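Long-range contact in GNA33 (Neisseria gonorrhoeae FA 1090, PDB 2G5D), which probably cleaves the beta-1,4 bond between N-acetylmuramic acid and N-acetylglucosamine in peptidoglycan as a lytic transglycosylase, leaving a 1,6-anhydro ring on the muramic acid: residues 25-38 / 410-422. Sequence-based numbering, arbitrary orientation.
Sequences AGIPDPAGTTVAGG and QLLPNGMKPEYRP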
loop_
_atom_site.group_PDB
_atom_site.type_symbol
_atom_site.label_atom_id
_atom_site.label_comp_id
_atom_site.label_asym_id
_atom_site.label_seq_id
_atom_site.Cartn_x
_atom_site.Cartn_y
_atom_site.Cartn_z
ATOM N N ALA A 25 -6.527 -23.765 20.992
ATOM C CA ALA A 25 -5.913 -22.449 21.060
ATOM C C ALA A 25 -4.394 -22.471 21.173
ATOM O O ALA A 25 -3.716 -21.567 20.683
ATOM C CB ALA A 25 -6.522 -21.618 22.172
ATOM N N GLY A 26 -3.826 -23.465 21.828
ATOM C CA GLY A 26 -2.379 -23.378 22.036
ATOM C C GLY A 26 -1.996 -22.386 23.128
ATOM O O GLY A 26 -2.783 -21.523 23.511
ATOM N N ILE A 27 -0.771 -22.514 23.619
ATOM C CA ILE A 27 -0.401 -21.988 24.934
ATOM C C ILE A 27 0.282 -20.625 24.843
ATOM O O ILE A 27 1.312 -20.501 24.196
ATOM C CB ILE A 27 0.493 -23.015 25.660
ATOM C CG1 ILE A 27 -0.259 -24.343 25.797
ATOM C CG2 ILE A 27 0.983 -22.484 27.038
ATOM C CD1 ILE A 27 0.637 -25.555 25.877
ATOM N N PRO A 28 -0.302 -19.590 25.475
ATOM C CA PRO A 28 0.299 -18.251 25.371
ATOM C C PRO A 28 1.565 -18.093 26.215
ATOM O O PRO A 28 1.666 -18.657 27.310
ATOM C CB PRO A 28 -0.795 -17.311 25.898
ATOM C CG PRO A 28 -1.890 -18.161 26.414
ATOM C CD PRO A 28 -1.528 -19.599 26.297
ATOM N N ASP A 29 2.536 -17.357 25.681
ATOM C CA ASP A 29 3.662 -16.876 26.467
ATOM C C ASP A 29 3.068 -15.999 27.566
ATOM O O ASP A 29 2.113 -15.250 27.312
ATOM C CB ASP A 29 4.638 -16.110 25.570
ATOM C CG ASP A 29 5.317 -17.019 24.557
ATOM O OD1 ASP A 29 5.995 -17.960 24.980
ATOM O OD2 ASP A 29 5.171 -16.819 23.343
ATOM N N PRO A 30 3.577 -16.143 28.808
ATOM C CA PRO A 30 2.931 -15.418 29.905
ATOM C C PRO A 30 3.241 -13.906 29.932
ATOM O O PRO A 30 4.177 -13.446 29.270
ATOM C CB PRO A 30 3.439 -16.136 31.148
ATOM C CG PRO A 30 4.735 -16.769 30.740
ATOM C CD PRO A 30 4.697 -16.990 29.267
ATOM N N ALA A 31 2.420 -13.151 30.664
ATOM C CA ALA A 31 2.541 -11.694 30.761
ATOM C C ALA A 31 3.961 -11.285 31.169
ATOM O O ALA A 31 4.591 -11.934 32.013
ATOM C CB ALA A 31 1.501 -11.135 31.718
ATOM N N GLY A 32 4.494 -10.269 30.495
ATOM C CA GLY A 32 5.862 -9.837 30.757
ATOM C C GLY A 32 6.925 -10.515 29.902
ATOM O O GLY A 32 8.093 -10.174 30.012
ATOM N N THR A 33 6.537 -11.475 29.062
ATOM C CA THR A 33 7.507 -12.177 28.185
ATOM C C THR A 33 8.059 -11.213 27.139
ATOM O O THR A 33 7.321 -10.415 26.578
ATOM C CB THR A 33 6.890 -13.439 27.492
ATOM O OG1 THR A 33 6.524 -14.399 28.490
ATOM C CG2 THR A 33 7.880 -14.110 26.532
ATOM N N THR A 34 9.368 -11.274 26.903
ATOM C CA THR A 34 10.006 -10.334 25.997
ATOM C C THR A 34 10.761 -11.047 24.873
ATOM O O THR A 34 11.253 -12.166 25.048
ATOM C CB THR A 34 10.954 -9.355 26.749
ATOM O OG1 THR A 34 11.700 -10.082 27.718
ATOM C CG2 THR A 34 10.178 -8.277 27.483
ATOM N N VAL A 35 10.815 -10.391 23.715
ATOM C CA VAL A 35 11.633 -10.791 22.567
ATOM C C VAL A 35 12.269 -9.488 22.109
ATOM O O VAL A 35 11.645 -8.429 22.178
ATOM C CB VAL A 35 10.764 -11.397 21.395
ATOM C CG1 VAL A 35 11.543 -11.434 20.093
ATOM C CG2 VAL A 35 10.288 -12.797 21.727
ATOM N N ALA A 36 13.518 -9.546 21.674
ATOM C CA ALA A 36 14.219 -8.342 21.253
ATOM C C ALA A 36 14.988 -8.609 19.984
ATOM O O ALA A 36 15.453 -9.721 19.756
ATOM C CB ALA A 36 15.168 -7.859 22.343
ATOM N N GLY A 37 15.154 -7.569 19.184
ATOM C CA GLY A 37 15.935 -7.658 17.963
ATOM C C GLY A 37 15.728 -6.359 17.225
ATOM O O GLY A 37 14.625 -5.795 17.248
ATOM N N GLY A 38 16.800 -5.857 16.625
ATOM C CA GLY A 38 16.750 -4.682 15.757
ATOM C C GLY A 38 16.498 -3.362 16.454
ATOM O O GLY A 38 16.009 -2.424 15.815
ATOM N N GLN A 410 1.075 -5.946 18.716
ATOM C CA GLN A 410 0.926 -6.983 17.704
ATOM C C GLN A 410 0.304 -8.239 18.345
ATOM O O GLN A 410 0.807 -8.702 19.370
ATOM C CB GLN A 410 2.326 -7.293 17.148
ATOM C CG GLN A 410 2.348 -8.354 16.068
ATOM C CD GLN A 410 3.716 -8.530 15.422
ATOM O OE1 GLN A 410 3.792 -8.947 14.279
ATOM N NE2 GLN A 410 4.801 -8.243 16.160
ATOM N N LEU A 411 -0.786 -8.772 17.752
ATOM C CA LEU A 411 -1.451 -10.022 18.225
ATOM C C LEU A 411 -1.017 -11.196 17.351
ATOM O O LEU A 411 -1.051 -11.116 16.132
ATOM C CB LEU A 411 -3.003 -9.885 18.281
ATOM C CG LEU A 411 -3.599 -9.080 19.466
ATOM C CD1 LEU A 411 -3.113 -7.650 19.437
ATOM C CD2 LEU A 411 -5.150 -9.096 19.485
ATOM N N LEU A 412 -0.551 -12.261 17.987
ATOM C CA LEU A 412 -0.050 -13.430 17.273
ATOM C C LEU A 412 -0.692 -14.654 17.897
ATOM O O LEU A 412 -0.959 -14.661 19.123
ATOM C CB LEU A 412 1.496 -13.527 17.405
ATOM C CG LEU A 412 2.294 -12.415 16.723
ATOM C CD1 LEU A 412 3.764 -12.445 17.173
ATOM C CD2 LEU A 412 2.160 -12.500 15.182
ATOM N N PRO A 413 -0.933 -15.696 17.076
ATOM C CA PRO A 413 -1.477 -16.954 17.622
ATOM C C PRO A 413 -0.691 -17.397 18.863
ATOM O O PRO A 413 0.553 -17.411 18.822
ATOM C CB PRO A 413 -1.286 -17.934 16.465
ATOM C CG PRO A 413 -1.356 -17.056 15.245
ATOM C CD PRO A 413 -0.684 -15.786 15.623
ATOM N N ASN A 414 -1.397 -17.719 19.953
ATOM C CA ASN A 414 -0.743 -18.145 21.206
ATOM C C ASN A 414 0.403 -19.107 20.938
ATOM O O ASN A 414 0.202 -20.129 20.278
ATOM C CB ASN A 414 -1.726 -18.878 22.109
ATOM C CG ASN A 414 -2.913 -18.049 22.497
ATOM O OD1 ASN A 414 -2.835 -16.835 22.603
ATOM N ND2 ASN A 414 -4.022 -18.717 22.763
ATOM N N GLY A 415 1.593 -18.791 21.454
ATOM C CA GLY A 415 2.767 -19.624 21.224
ATOM C C GLY A 415 3.720 -19.079 20.181
ATOM O O GLY A 415 4.918 -19.301 20.254
ATOM N N MET A 416 3.188 -18.356 19.200
ATOM C CA MET A 416 4.025 -17.756 18.170
ATOM C C MET A 416 4.637 -16.440 18.675
ATOM O O MET A 416 3.930 -15.537 19.134
ATOM C CB MET A 416 3.231 -17.544 16.881
ATOM C CG MET A 416 4.009 -16.861 15.765
ATOM S SD MET A 416 2.969 -16.221 14.433
ATOM C CE MET A 416 2.331 -17.738 13.737
ATOM N N LYS A 417 5.954 -16.347 18.590
ATOM C CA LYS A 417 6.651 -15.165 19.056
ATOM C C LYS A 417 6.826 -14.177 17.916
ATOM O O LYS A 417 6.881 -14.572 16.753
ATOM C CB LYS A 417 7.991 -15.544 19.717
ATOM C CG LYS A 417 7.793 -16.161 21.113
ATOM C CD LYS A 417 9.016 -16.057 21.982
ATOM C CE LYS A 417 9.713 -17.394 22.105
ATOM N NZ LYS A 417 8.899 -18.298 22.941
ATOM N N PRO A 418 6.893 -12.879 18.240
ATOM C CA PRO A 418 7.276 -11.918 17.234
ATOM C C PRO A 418 8.762 -12.113 16.906
ATOM O O PRO A 418 9.507 -12.759 17.651
ATOM C CB PRO A 418 7.013 -10.585 17.918
ATOM C CG PRO A 418 7.149 -10.873 19.357
ATOM C CD PRO A 418 6.673 -12.249 19.553
ATOM N N GLU A 419 9.193 -11.587 15.779
ATOM C CA GLU A 419 10.553 -11.813 15.389
ATOM C C GLU A 419 11.020 -10.630 14.576
ATOM O O GLU A 419 10.305 -10.134 13.707
ATOM C CB GLU A 419 10.641 -13.102 14.569
ATOM C CG GLU A 419 12.013 -13.462 14.115
ATOM C CD GLU A 419 12.001 -14.669 13.186
ATOM O OE1 GLU A 419 10.948 -15.339 13.096
ATOM O OE2 GLU A 419 13.043 -14.925 12.545
ATOM N N TYR A 420 12.225 -10.181 14.891
ATOM C CA TYR A 420 12.920 -9.233 14.066
ATOM C C TYR A 420 13.461 -10.004 12.862
ATOM O O TYR A 420 14.144 -11.033 13.010
ATOM C CB TYR A 420 14.017 -8.538 14.872
ATOM C CG TYR A 420 14.984 -7.714 14.045
ATOM C CD1 TYR A 420 16.354 -8.011 14.032
ATOM C CD2 TYR A 420 14.530 -6.651 13.266
ATOM C CE1 TYR A 420 17.245 -7.255 13.271
ATOM C CE2 TYR A 420 15.397 -5.898 12.511
ATOM C CZ TYR A 420 16.752 -6.204 12.515
ATOM O OH TYR A 420 17.595 -5.440 11.758
ATOM N N ARG A 421 13.130 -9.512 11.675
ATOM C CA ARG A 421 13.443 -10.185 10.438
ATOM C C ARG A 421 14.314 -9.275 9.577
ATOM O O ARG A 421 13.797 -8.522 8.744
ATOM C CB ARG A 421 12.149 -10.586 9.714
ATOM C CG ARG A 421 11.346 -11.641 10.481
ATOM C CD ARG A 421 10.184 -12.202 9.670
ATOM N NE ARG A 421 9.484 -13.279 10.377
ATOM C CZ ARG A 421 8.434 -13.120 11.174
ATOM N NH1 ARG A 421 7.924 -11.910 11.397
ATOM N NH2 ARG A 421 7.895 -14.184 11.755
ATOM N N PRO A 422 15.649 -9.351 9.771
ATOM C CA PRO A 422 16.595 -8.468 9.082
ATOM C C PRO A 422 16.560 -8.639 7.565
ATOM O O PRO A 422 15.900 -9.534 7.021
ATOM C CB PRO A 422 17.953 -8.903 9.641
ATOM C CG PRO A 422 17.748 -10.295 10.132
ATOM C CD PRO A 422 16.343 -10.308 10.655
ATOM O OXT PRO A 422 17.193 -7.867 6.840
HETATM O O HOH W 1 2.325 -16.385 23.001
#
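Asn414 ties the two chain ends together through its amide: ND2 donates to Gly26 O at 3.2 Å, a bent bond (136° at the hydrogen) that approaches from above the carbonyl plane. ND2 also gives to Arg101 O, and OD1 is hydrogen-bonded to Thr104 OG1; two carbonyl acceptors on ND2 fix the flip. Asparagine suits the place because its amide offers both N-H groups and an oxygen; the ring of Pro28 lies alongside it, with CG 4.0 Å from Asn414 CG.

A water carries the next link. It accepts from Asp29 N and from Gly415 N, the latter at 3.0 Å, and donates to Asp29 OD2. Gly415, at positive phi, occupies the third position of the type II turn from Pro413 to Met416, where glycine is favoured. Farther along, the side chains of Asp29 and Lys417 cross at about a right angle, OD1 3.6 Å from NZ in a long salt bridge resting on charge. Bends at chi3 (-105°) and chi4 fold the ammonium back to it, while the lysine's CD packs 3.5 Å from Val35 CG2.

Branched Val35 points at the tail and suits it, CB lying 4.2 Å from Pro418 CG. Beyond it Tyr420 turns one ring face to Gly38, whose CA stands 3.5 Å from the ring centroid, 8° off the normal, in a CH-pi contact; Gly37 and Gly38, lacking side chains, let the backbone lie directly against the ring. Strands 34-37, 40-44, 103-110 and 403-413 pair antiparallel in that order, so these polar, water-mediated and apolar links close the N-terminal arm over the chain leaving strand 403-413.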